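FEZ-1 protein (Fluoribacter gormanii, PDB 5WCK) probably hydrolyses beta-lactam antibiotics as a monomeric, two-zinc metallo-beta-lactamase of subclass B3. Local coordinates at residues P10-A14 against N233-V237; T22-S27 against N40-N46; T32-I37 against L136-L141; D108-A112 against N178-K182; Q166-I172 against M206-L212. The protein carries 2 engineered substitutions. All coordinates share one frame; numbering follows the deposited sequence.

Interaction 1 of 5, residues P10-A14 against N233-V237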
# COMPACT_ATOMS: atom_id res chain seq x y z
N PRO A 10 10.62 13.10 4.66
CA PRO A 10 9.31 12.80 5.23
C PRO A 10 8.51 14.10 5.41
O PRO A 10 9.10 15.19 5.56
CB PRO A 10 9.66 12.12 6.55
CG PRO A 10 10.97 12.78 6.97
CD PRO A 10 11.71 12.98 5.66
N PHE A 11 7.18 14.00 5.42
CA PHE A 11 6.34 15.17 5.51
C PHE A 11 4.93 14.77 5.95
O PHE A 11 4.57 13.59 5.85
CB PHE A 11 6.29 15.95 4.19
CG PHE A 11 5.69 15.20 3.03
CD1 PHE A 11 6.48 14.33 2.29
CD2 PHE A 11 4.36 15.36 2.71
CE1 PHE A 11 5.92 13.64 1.23
CE2 PHE A 11 3.80 14.65 1.65
CZ PHE A 11 4.59 13.80 0.93
N ARG A 12 4.18 15.74 6.45
CA ARG A 12 2.78 15.57 6.76
C ARG A 12 1.95 15.71 5.48
O ARG A 12 2.00 16.74 4.80
CB ARG A 12 2.34 16.57 7.83
CG ARG A 12 0.98 16.27 8.43
CD ARG A 12 0.76 17.00 9.75
NE ARG A 12 0.56 18.40 9.46
CZ ARG A 12 -0.60 18.93 9.09
NH1 ARG A 12 -1.68 18.16 9.05
NH2 ARG A 12 -0.69 20.21 8.78
N ILE A 13 1.12 14.69 5.19
CA ILE A 13 0.25 14.71 4.02
C ILE A 13 -1.00 15.53 4.35
O ILE A 13 -1.35 16.47 3.67
CB ILE A 13 -0.11 13.28 3.57
CG1 ILE A 13 1.13 12.50 3.12
CG2 ILE A 13 -1.18 13.32 2.48
CD1 ILE A 13 0.96 10.98 3.02
N ALA A 14 -1.69 15.16 5.43
CA ALA A 14 -2.95 15.80 5.86
C ALA A 14 -3.30 15.22 7.22
O ALA A 14 -2.99 14.08 7.49
CB ALA A 14 -4.05 15.53 4.87
N ASN A 233 -1.96 24.96 -1.36
CA ASN A 233 -3.13 24.33 -0.68
C ASN A 233 -3.11 22.92 -1.20
O ASN A 233 -3.18 22.73 -2.38
CB ASN A 233 -4.50 24.82 -1.13
N ASN A 234 -3.25 22.08 -0.23
CA ASN A 234 -2.87 20.67 -0.23
C ASN A 234 -2.87 20.06 -1.62
O ASN A 234 -3.88 19.73 -2.09
CB ASN A 234 -3.68 19.93 0.81
CG ASN A 234 -2.90 18.73 1.23
OD1 ASN A 234 -2.08 18.27 0.46
ND2 ASN A 234 -3.15 18.25 2.42
N PRO A 235 -1.70 19.94 -2.26
CA PRO A 235 -1.64 19.29 -3.56
C PRO A 235 -1.93 17.78 -3.54
O PRO A 235 -2.16 17.22 -4.62
CB PRO A 235 -0.20 19.52 -4.03
CG PRO A 235 0.57 19.78 -2.77
CD PRO A 235 -0.40 20.46 -1.83
N PHE A 236 -1.97 17.18 -2.34
CA PHE A 236 -2.29 15.76 -2.24
C PHE A 236 -3.81 15.58 -2.26
O PHE A 236 -4.27 14.46 -2.40
CB PHE A 236 -1.61 15.13 -1.03
CG PHE A 236 -0.12 15.04 -1.23
CD1 PHE A 236 0.43 14.01 -1.97
CD2 PHE A 236 0.71 16.07 -0.81
CE1 PHE A 236 1.79 13.97 -2.24
CE2 PHE A 236 2.07 16.02 -1.07
CZ PHE A 236 2.60 14.99 -1.79
N VAL A 237 -4.58 16.66 -2.15
CA VAL A 237 -6.04 16.61 -2.45
C VAL A 237 -6.16 16.65 -3.97
O VAL A 237 -5.93 17.69 -4.60
CB VAL A 237 -6.82 17.75 -1.77
CG1 VAL A 237 -8.30 17.76 -2.18
CG2 VAL A 237 -6.68 17.69 -0.27

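Interaction 2 of 5, residues T22-S27 against N40-N46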
# COMPACT_ATOMS: atom_id res chain seq x y z
N THR A 22 10.10 6.29 0.52
CA THR A 22 11.22 6.54 -0.35
C THR A 22 10.74 7.30 -1.60
O THR A 22 9.60 7.74 -1.70
CB THR A 22 11.90 5.22 -0.72
OG1 THR A 22 11.04 4.55 -1.67
CG2 THR A 22 12.20 4.32 0.46
N ASP A 23 11.62 7.45 -2.59
CA ASP A 23 11.20 8.11 -3.82
C ASP A 23 10.41 7.17 -4.74
O ASP A 23 10.04 7.59 -5.87
CB ASP A 23 12.40 8.72 -4.53
CG ASP A 23 13.30 7.72 -5.23
OD1 ASP A 23 13.22 6.51 -4.93
OD2 ASP A 23 14.08 8.17 -6.13
N ASP A 24 10.17 5.92 -4.30
CA ASP A 24 9.45 4.91 -5.08
C ASP A 24 8.50 4.15 -4.15
O ASP A 24 7.28 4.40 -4.15
CB ASP A 24 10.42 3.98 -5.82
CG ASP A 24 9.76 2.75 -6.41
OD1 ASP A 24 8.53 2.81 -6.68
OD2 ASP A 24 10.47 1.72 -6.56
N LEU A 25 9.06 3.25 -3.34
CA LEU A 25 8.26 2.46 -2.42
C LEU A 25 7.70 3.40 -1.34
O LEU A 25 8.48 4.13 -0.68
CB LEU A 25 9.13 1.35 -1.82
CG LEU A 25 9.85 0.48 -2.84
CD1 LEU A 25 10.73 -0.57 -2.16
CD2 LEU A 25 8.85 -0.15 -3.80
N ALA A 26 6.37 3.46 -1.24
CA ALA A 26 5.65 4.44 -0.40
C ALA A 26 5.27 3.82 0.95
O ALA A 26 4.70 2.73 0.97
CB ALA A 26 4.40 4.91 -1.09
N SER A 27 5.58 4.52 2.04
CA SER A 27 5.24 4.11 3.39
C SER A 27 4.59 5.28 4.11
O SER A 27 4.91 6.46 3.83
CB SER A 27 6.45 3.63 4.17
OG SER A 27 6.99 2.48 3.57
N ASN A 40 3.51 -0.32 5.09
CA ASN A 40 4.57 -0.76 4.14
C ASN A 40 5.96 -0.76 4.80
O ASN A 40 6.43 0.28 5.12
CB ASN A 40 4.49 -0.11 2.76
CG ASN A 40 3.19 -0.41 2.06
OD1 ASN A 40 2.73 -1.52 2.07
ND2 ASN A 40 2.61 0.59 1.42
N SER A 41 6.58 -1.94 4.90
CA SER A 41 7.93 -2.10 5.49
C SER A 41 9.00 -2.04 4.39
O SER A 41 10.15 -1.92 4.73
CB SER A 41 8.00 -3.38 6.25
OG SER A 41 7.58 -4.42 5.41
N ASP A 42 8.57 -2.13 3.13
CA ASP A 42 9.48 -1.96 1.98
C ASP A 42 10.58 -3.03 2.00
O ASP A 42 10.38 -4.13 2.48
CB ASP A 42 9.97 -0.51 1.92
CG ASP A 42 8.85 0.52 1.92
OD1 ASP A 42 7.71 0.14 1.61
OD2 ASP A 42 9.16 1.70 2.21
N LEU A 43 11.72 -2.72 1.38
CA LEU A 43 12.84 -3.68 1.37
C LEU A 43 13.53 -3.67 2.74
O LEU A 43 13.48 -2.66 3.46
CB LEU A 43 13.83 -3.28 0.28
CG LEU A 43 13.27 -3.13 -1.12
CD1 LEU A 43 14.34 -2.59 -2.06
CD2 LEU A 43 12.69 -4.43 -1.63
N GLU A 44 14.25 -4.75 3.05
CA GLU A 44 15.05 -4.78 4.28
C GLU A 44 15.96 -3.55 4.37
O GLU A 44 16.11 -2.95 5.44
CB GLU A 44 15.89 -6.06 4.36
CG GLU A 44 15.10 -7.29 4.71
CD GLU A 44 15.99 -8.50 4.95
OE1 GLU A 44 15.49 -9.64 4.85
OE2 GLU A 44 17.19 -8.29 5.21
N ALA A 45 16.58 -3.18 3.23
CA ALA A 45 17.47 -2.01 3.15
C ALA A 45 16.74 -0.70 3.48
O ALA A 45 17.38 0.29 3.82
CB ALA A 45 18.08 -1.94 1.78
N ASN A 46 15.40 -0.67 3.36
CA ASN A 46 14.67 0.56 3.60
C ASN A 46 14.25 0.70 5.07
O ASN A 46 13.80 1.79 5.45
CB ASN A 46 13.41 0.64 2.72
CG ASN A 46 13.71 0.56 1.24
OD1 ASN A 46 13.04 -0.17 0.52
ND2 ASN A 46 14.74 1.26 0.78
O HOH W 1 5.72 0.44 -0.31

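Interaction 3 of 5, residues T32-I37 against L136-L141. With SO4 (sulfate ion), chain F.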
# COMPACT_ATOMS: atom_id res chain seq x y z
N THR A 32 -1.08 8.82 16.52
CA THR A 32 -2.22 8.93 17.44
C THR A 32 -1.71 9.09 18.86
O THR A 32 -0.57 8.76 19.19
CB THR A 32 -3.18 7.73 17.37
OG1 THR A 32 -2.75 6.71 18.29
CG2 THR A 32 -3.29 7.14 15.98
N PRO A 33 -2.59 9.57 19.77
CA PRO A 33 -2.23 9.66 21.19
C PRO A 33 -1.87 8.32 21.85
O PRO A 33 -1.28 8.34 22.96
CB PRO A 33 -3.47 10.28 21.82
CG PRO A 33 -4.17 10.98 20.70
CD PRO A 33 -3.93 10.09 19.50
N ARG A 34 -2.22 7.20 21.21
CA ARG A 34 -1.98 5.88 21.77
C ARG A 34 -0.93 5.12 20.95
O ARG A 34 -0.80 3.88 21.10
CB ARG A 34 -3.29 5.08 21.85
CG ARG A 34 -4.40 5.80 22.62
CD ARG A 34 -4.02 6.10 24.06
NE ARG A 34 -3.89 4.88 24.82
CZ ARG A 34 -3.42 4.80 26.06
NH1 ARG A 34 -2.89 5.87 26.65
NH2 ARG A 34 -3.51 3.66 26.71
N GLY A 35 -0.17 5.84 20.12
CA GLY A 35 0.91 5.25 19.34
C GLY A 35 0.64 5.38 17.86
O GLY A 35 -0.35 6.01 17.44
N ASN A 36 1.52 4.78 17.06
CA ASN A 36 1.54 5.03 15.61
C ASN A 36 1.27 3.75 14.82
O ASN A 36 1.58 2.64 15.27
CB ASN A 36 2.88 5.63 15.21
CG ASN A 36 3.22 6.86 16.03
OD1 ASN A 36 2.33 7.58 16.49
ND2 ASN A 36 4.51 7.07 16.22
N ILE A 37 0.72 3.93 13.61
CA ILE A 37 0.52 2.86 12.64
C ILE A 37 1.47 3.12 11.47
O ILE A 37 1.54 4.26 10.99
CB ILE A 37 -0.92 2.83 12.11
CG1 ILE A 37 -1.94 2.72 13.26
CG2 ILE A 37 -1.10 1.73 11.07
CD1 ILE A 37 -3.38 2.88 12.82
N LEU A 136 -6.84 2.93 16.32
CA LEU A 136 -5.87 3.22 17.35
C LEU A 136 -6.02 4.69 17.75
O LEU A 136 -6.00 5.57 16.88
CB LEU A 136 -4.45 2.96 16.85
CG LEU A 136 -3.31 3.14 17.86
CD1 LEU A 136 -3.39 2.15 19.01
CD2 LEU A 136 -1.96 3.04 17.18
N GLY A 137 -6.23 4.92 19.05
CA GLY A 137 -6.25 6.28 19.56
C GLY A 137 -7.32 7.15 18.91
O GLY A 137 -7.13 8.37 18.83
N GLY A 138 -8.43 6.54 18.47
CA GLY A 138 -9.52 7.25 17.83
C GLY A 138 -9.41 7.36 16.32
O GLY A 138 -10.36 7.79 15.66
N THR A 139 -8.23 7.08 15.76
CA THR A 139 -8.08 7.05 14.32
C THR A 139 -8.61 5.71 13.77
O THR A 139 -8.34 4.67 14.36
CB THR A 139 -6.62 7.30 13.92
OG1 THR A 139 -6.35 8.66 14.26
CG2 THR A 139 -6.39 7.07 12.45
N VAL A 140 -9.35 5.76 12.65
CA VAL A 140 -10.01 4.57 12.09
C VAL A 140 -9.58 4.42 10.63
O VAL A 140 -9.92 5.30 9.79
CB VAL A 140 -11.54 4.69 12.17
CG1 VAL A 140 -12.21 3.46 11.55
CG2 VAL A 140 -12.02 4.91 13.60
N LEU A 141 -8.87 3.33 10.32
CA LEU A 141 -8.50 2.95 8.95
C LEU A 141 -9.44 1.81 8.54
O LEU A 141 -9.81 0.99 9.39
CB LEU A 141 -7.05 2.46 8.87
CG LEU A 141 -5.99 3.54 8.68
CD1 LEU A 141 -6.08 4.59 9.76
CD2 LEU A 141 -4.59 2.93 8.69
S SO4 F . -5.32 1.67 24.01
O1 SO4 F . -4.84 2.06 22.69
O2 SO4 F . -4.17 1.23 24.83
O3 SO4 F . -5.96 2.88 24.60
O4 SO4 F . -6.33 0.63 24.02

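Interaction 4 of 5, residues D108-A112 against N178-K182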
# COMPACT_ATOMS: atom_id res chain seq x y z
N ASP A 108 3.31 -17.83 -3.35
CA ASP A 108 2.75 -16.81 -4.24
C ASP A 108 2.20 -17.49 -5.50
O ASP A 108 2.88 -18.33 -6.11
CB ASP A 108 3.82 -15.79 -4.59
CG ASP A 108 3.30 -14.56 -5.33
OD1 ASP A 108 2.95 -14.69 -6.53
OD2 ASP A 108 3.26 -13.50 -4.68
N PHE A 109 0.99 -17.11 -5.92
CA PHE A 109 0.33 -17.74 -7.06
C PHE A 109 1.15 -17.60 -8.33
O PHE A 109 0.98 -18.43 -9.25
CB PHE A 109 -1.08 -17.19 -7.31
CG PHE A 109 -1.12 -15.86 -8.04
CD1 PHE A 109 -1.11 -14.67 -7.34
CD2 PHE A 109 -1.21 -15.82 -9.43
CE1 PHE A 109 -1.16 -13.45 -8.02
CE2 PHE A 109 -1.25 -14.61 -10.10
CZ PHE A 109 -1.23 -13.43 -9.39
N HIS A 110 1.98 -16.56 -8.42
CA HIS A 110 2.72 -16.27 -9.63
C HIS A 110 4.22 -16.49 -9.46
O HIS A 110 4.86 -16.98 -10.39
CB HIS A 110 2.45 -14.84 -10.12
CG HIS A 110 3.01 -14.63 -11.48
ND1 HIS A 110 2.36 -15.07 -12.61
CD2 HIS A 110 4.16 -14.10 -11.89
CE1 HIS A 110 3.10 -14.80 -13.66
NE2 HIS A 110 4.20 -14.21 -13.25
N TYR A 111 4.78 -16.09 -8.30
CA TYR A 111 6.25 -15.96 -8.10
C TYR A 111 6.80 -17.06 -7.18
O TYR A 111 7.95 -16.98 -6.75
CB TYR A 111 6.61 -14.58 -7.52
CG TYR A 111 6.27 -13.43 -8.44
CD1 TYR A 111 7.01 -13.17 -9.57
CD2 TYR A 111 5.17 -12.62 -8.15
CE1 TYR A 111 6.68 -12.10 -10.41
CE2 TYR A 111 4.81 -11.58 -9.00
CZ TYR A 111 5.56 -11.32 -10.13
OH TYR A 111 5.25 -10.29 -10.98
N ALA A 112 6.01 -18.11 -6.92
CA ALA A 112 6.44 -19.24 -6.04
C ALA A 112 7.80 -19.80 -6.48
O ALA A 112 8.61 -20.20 -5.62
CB ALA A 112 5.40 -20.32 -6.03
N ASN A 178 0.99 -7.38 -13.57
CA ASN A 178 2.43 -7.51 -13.75
C ASN A 178 2.74 -8.26 -15.04
O ASN A 178 1.99 -9.12 -15.48
CB ASN A 178 3.10 -8.21 -12.58
CG ASN A 178 3.25 -7.30 -11.38
OD1 ASN A 178 2.93 -6.11 -11.43
ND2 ASN A 178 3.79 -7.84 -10.29
N PRO A 179 3.88 -7.94 -15.67
CA PRO A 179 4.32 -8.63 -16.88
C PRO A 179 4.37 -10.14 -16.67
O PRO A 179 5.04 -10.61 -15.76
CB PRO A 179 5.73 -8.09 -17.12
CG PRO A 179 5.76 -6.77 -16.42
CD PRO A 179 4.80 -6.89 -15.26
N GLY A 180 3.63 -10.87 -17.51
CA GLY A 180 3.63 -12.32 -17.42
C GLY A 180 2.45 -12.90 -16.66
O GLY A 180 2.21 -14.11 -16.76
N TYR A 181 1.69 -12.06 -15.98
CA TYR A 181 0.50 -12.58 -15.26
C TYR A 181 -0.44 -13.20 -16.30
O TYR A 181 -0.59 -12.61 -17.31
CB TYR A 181 -0.24 -11.41 -14.60
CG TYR A 181 0.10 -11.12 -13.16
CD1 TYR A 181 1.27 -11.59 -12.60
CD2 TYR A 181 -0.76 -10.39 -12.37
CE1 TYR A 181 1.58 -11.32 -11.28
CE2 TYR A 181 -0.47 -10.11 -11.05
CZ TYR A 181 0.70 -10.59 -10.50
OH TYR A 181 1.00 -10.34 -9.19
N LYS A 182 -1.09 -14.32 -15.99
CA LYS A 182 -2.05 -14.98 -16.92
C LYS A 182 -3.47 -14.67 -16.44
O LYS A 182 -3.80 -14.99 -15.33
CB LYS A 182 -1.76 -16.48 -16.93
CG LYS A 182 -2.64 -17.37 -17.83
CD LYS A 182 -2.65 -18.81 -18.22
CE LYS A 182 -1.34 -19.14 -18.91
NZ LYS A 182 -1.31 -18.59 -20.28
O HOH W 2 1.73 -12.31 -7.09
O HOH W 3 5.95 -13.02 -14.99
O HOH W 4 -0.12 -15.90 -13.65
O HOH W 5 6.30 -9.83 -13.38

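Interaction 5 of 5, residues Q166-I172 against M206-L212. With SO4 (sulfate ion), chain H.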
# COMPACT_ATOMS: atom_id res chain seq x y z
N GLN A 166 -12.99 18.11 5.55
CA GLN A 166 -13.00 16.64 5.63
C GLN A 166 -12.58 16.05 4.28
O GLN A 166 -13.12 16.40 3.23
CB GLN A 166 -14.40 16.12 5.94
CG GLN A 166 -14.94 16.60 7.29
CD GLN A 166 -14.21 15.99 8.46
OE1 GLN A 166 -14.06 14.77 8.56
NE2 GLN A 166 -13.77 16.83 9.38
N TYR A 167 -11.65 15.08 4.30
CA TYR A 167 -11.21 14.44 3.07
C TYR A 167 -11.08 12.93 3.29
O TYR A 167 -10.50 12.53 4.30
CB TYR A 167 -9.85 14.97 2.63
CG TYR A 167 -9.80 16.46 2.42
CD1 TYR A 167 -10.31 17.03 1.28
CD2 TYR A 167 -9.29 17.29 3.41
CE1 TYR A 167 -10.28 18.40 1.09
CE2 TYR A 167 -9.27 18.67 3.25
CZ TYR A 167 -9.77 19.21 2.09
OH TYR A 167 -9.76 20.57 1.92
N GLN A 168 -11.53 12.12 2.33
CA GLN A 168 -11.24 10.68 2.32
C GLN A 168 -9.88 10.45 1.63
O GLN A 168 -9.70 10.77 0.45
CB GLN A 168 -12.36 9.87 1.65
CG GLN A 168 -11.99 8.39 1.47
CD GLN A 168 -13.10 7.39 1.66
OE1 GLN A 168 -13.73 7.33 2.72
NE2 GLN A 168 -13.29 6.51 0.68
N ALA A 169 -8.95 9.87 2.39
CA ALA A 169 -7.66 9.43 1.89
C ALA A 169 -7.78 7.96 1.46
O ALA A 169 -8.37 7.14 2.16
CB ALA A 169 -6.58 9.60 2.94
N VAL A 170 -7.20 7.66 0.32
CA VAL A 170 -7.23 6.35 -0.28
C VAL A 170 -5.79 5.98 -0.66
O VAL A 170 -5.20 6.62 -1.52
CB VAL A 170 -8.14 6.30 -1.51
CG1 VAL A 170 -8.11 4.91 -2.13
CG2 VAL A 170 -9.57 6.73 -1.22
N ILE A 171 -5.25 4.94 -0.02
CA ILE A 171 -3.95 4.38 -0.43
C ILE A 171 -4.23 3.16 -1.32
O ILE A 171 -4.51 2.05 -0.82
CB ILE A 171 -3.08 4.03 0.79
CG1 ILE A 171 -2.92 5.20 1.77
CG2 ILE A 171 -1.71 3.51 0.35
CD1 ILE A 171 -2.36 4.82 3.15
N ILE A 172 -4.21 3.37 -2.64
CA ILE A 172 -4.50 2.31 -3.61
C ILE A 172 -3.44 1.23 -3.47
O ILE A 172 -2.23 1.50 -3.54
CB ILE A 172 -4.60 2.88 -5.04
CG1 ILE A 172 -5.77 3.87 -5.15
CG2 ILE A 172 -4.73 1.76 -6.05
CD1 ILE A 172 -5.93 4.56 -6.48
N MET A 206 -15.65 4.54 -5.42
CA MET A 206 -15.07 4.93 -4.11
C MET A 206 -14.77 6.43 -4.10
O MET A 206 -14.07 6.95 -4.98
CB MET A 206 -13.75 4.19 -3.84
CG MET A 206 -13.17 4.42 -2.46
SD MET A 206 -11.69 3.39 -2.15
CE MET A 206 -12.50 1.84 -1.79
N ARG A 207 -15.25 7.12 -3.07
CA ARG A 207 -14.86 8.50 -2.80
C ARG A 207 -13.33 8.55 -2.60
O ARG A 207 -12.77 7.76 -1.85
CB ARG A 207 -15.56 9.00 -1.54
CG ARG A 207 -15.30 10.45 -1.17
CD ARG A 207 -16.19 11.40 -1.94
NE ARG A 207 -17.61 11.21 -1.69
CZ ARG A 207 -18.29 11.73 -0.67
NH1 ARG A 207 -19.55 11.40 -0.50
NH2 ARG A 207 -17.71 12.58 0.17
N CYS A 208 -12.69 9.46 -3.30
CA CYS A 208 -11.22 9.56 -3.26
C CYS A 208 -10.84 11.03 -3.35
O CYS A 208 -10.87 11.61 -4.43
CB CYS A 208 -10.64 8.77 -4.42
SG CYS A 208 -8.83 8.71 -4.36
N ASP A 209 -10.48 11.61 -2.21
CA ASP A 209 -10.07 13.02 -2.14
C ASP A 209 -8.54 13.10 -2.10
O ASP A 209 -7.92 13.76 -2.94
CB ASP A 209 -10.68 13.76 -0.95
CG ASP A 209 -12.21 13.72 -0.91
OD1 ASP A 209 -12.81 14.07 -1.93
OD2 ASP A 209 -12.75 13.27 0.09
N ILE A 210 -7.91 12.42 -1.14
CA ILE A 210 -6.45 12.42 -1.00
C ILE A 210 -5.94 11.11 -1.59
O ILE A 210 -6.21 10.03 -1.09
CB ILE A 210 -6.02 12.65 0.46
CG1 ILE A 210 -6.37 14.09 0.88
CG2 ILE A 210 -4.52 12.38 0.65
CD1 ILE A 210 -6.26 14.34 2.34
N PHE A 211 -5.30 11.26 -2.74
CA PHE A 211 -4.97 10.19 -3.66
C PHE A 211 -3.56 9.68 -3.38
O PHE A 211 -2.60 10.40 -3.62
CB PHE A 211 -5.12 10.72 -5.09
CG PHE A 211 -4.58 9.86 -6.19
CD1 PHE A 211 -4.51 8.48 -6.10
CD2 PHE A 211 -4.11 10.46 -7.34
CE1 PHE A 211 -3.98 7.73 -7.15
CE2 PHE A 211 -3.57 9.72 -8.37
CZ PHE A 211 -3.50 8.35 -8.27
N LEU A 212 -3.45 8.46 -2.87
CA LEU A 212 -2.15 7.87 -2.50
C LEU A 212 -2.07 6.45 -3.06
O LEU A 212 -3.05 5.92 -3.66
CB LEU A 212 -1.99 7.89 -0.98
CG LEU A 212 -2.10 9.27 -0.33
CD1 LEU A 212 -2.21 9.14 1.19
CD2 LEU A 212 -0.91 10.14 -0.70
S SO4 H . -12.75 21.46 -0.14
O1 SO4 H . -12.52 20.85 -1.44
O2 SO4 H . -11.44 21.83 0.46
O3 SO4 H . -13.54 22.71 -0.31
O4 SO4 H . -13.50 20.57 0.76

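Interaction 1 of 5, residues P10-A14 against N233-V237
An Asx turn in the loop before helix 239-262 brings Asn-234 and Phe-236 up against Ile-13 and Phe-11 of strand 11-14, at one edge of its sheet. The amide of Asn-234 works at both ends. Its OD1 takes the backbone N-H of Phe-236 at 3.0 Å, which is the bond that makes the turn, while ND2 reaches across to Ile-13 O at 2.8 Å and lies in the plane of that carbonyl. With CG anti to the backbone N (chi1 -155°), the amide swings out to the strand; gripped at both ends, it has little freedom to flip. ND2 also donates to Asp-162.

Phe-236 supplies the apolar side. Its ring meets that of Phe-11 from the opposite direction, planes 30° apart but slid so that they barely overlap: Phe-11 CE2 touches Phe-236 CE2 at 3.5 Å. Ile-13 crosses Phe-236 at about a right angle, setting CG2 4.0 Å from Phe-236 CB. Tyr-19 and Tyr-225 also meet the Phe-11 ring. Beside this packing, Ile-13 and Ala-14 form a classic beta bulge against strand 17-19, at the edge of one of the two sheets of the alpha-beta/beta-alpha sandwich of metallo-beta-lactamases.

Interaction 2 of 5, residues T22-S27 against N40-N46
Ser-27, Asn-40 and Asp-42 carry the polar half of this contact. Ser-27 OG lies 2.7 Å from both Asn-40 O and Asp-42 OD2, two acceptors that compete for its single proton. Alongside, Asn-40 ND2 donates to Ala-26 O at 3.0 Å, coming in almost in line with the C=O bond, while Asn-40 OD1 takes the N-H of Ser-70; the amide is thus held at both ends. A water stands between the two loops, 2.8 Å from Asp-42 OD1 and close to Ala-26 O as well.

The loop 22-27 is shaped by an ST turn: Thr-22 OG1 accepts from Asp-24 N and donates to Leu-25 O. Asp-24 OD1 then holds ND1 of the zinc ligand His-215, which makes this loop part of the second shell of the dinuclear zinc site.

Van der Waals packing centres on Leu-25. Its CB lies 3.8 Å from Asp-42 CG. The apolar pair is Leu-25 CD1 with Leu-43 CG at 3.8 Å, the two leucines crossing at about a right angle. Leu-25 CD1 also touches Asn-46 OD1. That amide is crossed in turn by Thr-22, whose CG2 is 4.0 Å from Asn-46 ND2.

Interaction 3 of 5, residues T32-I37 against L136-L141
Leu-136 is the tight part, pressed into the turn end of the hairpin of strands 28-32 and 35-39. Its CG stands anti to the backbone N (chi1 -176°), which aims the branched end between Thr-32 and Gly-35: CD2 comes within 3.4 Å of Gly-35 O, and CG within 3.6 Å of Thr-32 OG1. Thr-32 answers with its methyl, CG2 lying 3.3 Å from Leu-136 O and also resting on Thr-139. Further in, Ile-37 slides past Leu-136 in the opposite direction, Ile-37 CG1 to Leu-136 CD2 3.9 Å.

Two beta-hairpin turns meet here, one from each sheet of the sandwich: type I at Thr-32 to Gly-35 and type I' at Leu-136 to Thr-139. The first is braced by Thr-32 OG1, which takes Arg-34 N in an ST turn and gives its proton to Gly-35 O at 2.6 Å.

Toward solvent the contact thins out. Gly-137 offers a bare CA, and Arg-34 CG lies on it at 3.6 Å. Beyond, the bent arginine chain leads away, and its guanidinium edge meets a sulfate, probably from the crystallisation liquor: Arg-34 NE bonds sulfate O3 at 2.9 Å and Arg-34 NH2 bonds sulfate O2 at 3.1 Å.

Interaction 4 of 5, residues D108-A112 against N178-K182
Tyr-181 turns the edge of its ring onto the face of His-110, with CD1 of Tyr-181 3.6 Å above the centre of the imidazole and the planes at 56°. Phe-109 completes an aromatic cluster of T-shaped pairs between two loops beside the zinc site: its edge points at the face of Tyr-181, planes 61° apart, and Phe-109 CZ lies 3.6 Å from Tyr-181 CZ. The opposite face of the tyrosine carries Asn-178 CB, so the ring is held from both sides. Beyond the contact, Tyr-181 OH donates to the backbone O of His-149, a zinc ligand, and Tyr-181 also packs on His-73, another ligand.

The side chain of His-110 reaches Tyr-181 because CG stands anti to its backbone N (chi1 -169°). Asp-108 OD1 takes the N-H of His-110 (an Asx turn) and that of Tyr-111 as well, together an Asx motif, which probably helps to hold the bend from which the two side chains project. A water donates to that same oxygen and to Tyr-181 OH.

Tyr-111 OH accepts from Asn-178 ND2 at 2.9 Å, although the position of ND2 is less certain. Two waters lie near the imidazole plane: one is 2.7 Å from His-110 NE2 and donates to Pro-179 O, while the other is 2.8 Å from His-110 ND1 and accepts from Lys-182 N.

Interaction 5 of 5, residues Q166-I172 against M206-L212
Val-170 is the main bump on one face of the paired strands, filling a hollow lined by Met-206, Arg-207 and Cys-208. Val-170 CG1, anti to the backbone N, rests on Met-206 SD at 3.9 Å, and Val-170 CG2 settles on Arg-207 O at 3.4 Å, close to Cys-208 SG. On this face too, Ile-172 CD1 reaches Phe-211 CE1. The other face is knit by Ala-169 and Ile-171 against Ile-210 and Leu-212. The small Ala-169 lies against Ile-210 CB, and Ile-210 CD1 runs on to Tyr-167 CB at 3.7 Å, while the side chains of Ile-171 and Leu-212 cross obliquely.

The backbones run parallel, with Val-170 N bonded to Ile-210 O and Leu-212 N to Val-170 O. At the start of the pairing a side chain takes over: Asp-209 OD2 uses its anti lone pair to accept Gln-168 N at 2.8 Å, nearly straight at 168°. Gln-168 O takes the N-H of both Asp-209 and Ile-210. The bent Gln-168 side chain brings NE2 back to Arg-207 O at 2.9 Å, a bond to the residues that lead into strand 210-213.

The two strands and helix 192-204 between them form a beta-alpha-beta unit. Strand 11-14 packs on Ile-210 and Leu-212; across the sheet, helix 239-262 meets Ile-172 and Phe-211 and is tied on by the Cys-208 to Cys-242 disulfide.

Interactions 2 and 4 approach the dinuclear zinc centre from different loops, their centres about 21 Å apart: the side chains of Leu-25 and Asn-178 each come within about 5 Å of a zinc ion. The other three contacts are structural packing farther from the metals. Interactions 1 and 5 touch directly: Ile-210 CD1 lies 3.6 Å from Ala-14 CB and Ile-210 CG2 lies 3.7 Å from Phe-236 O, so both segments of interaction 1 pack on the residue that opens the parallel pairing. Interaction 3 has its centre about 18 Å from that of interaction 5 and about 35 Å from that of interaction 4, beyond the centre of the chain. Interaction 1 encloses the other four along the sequence.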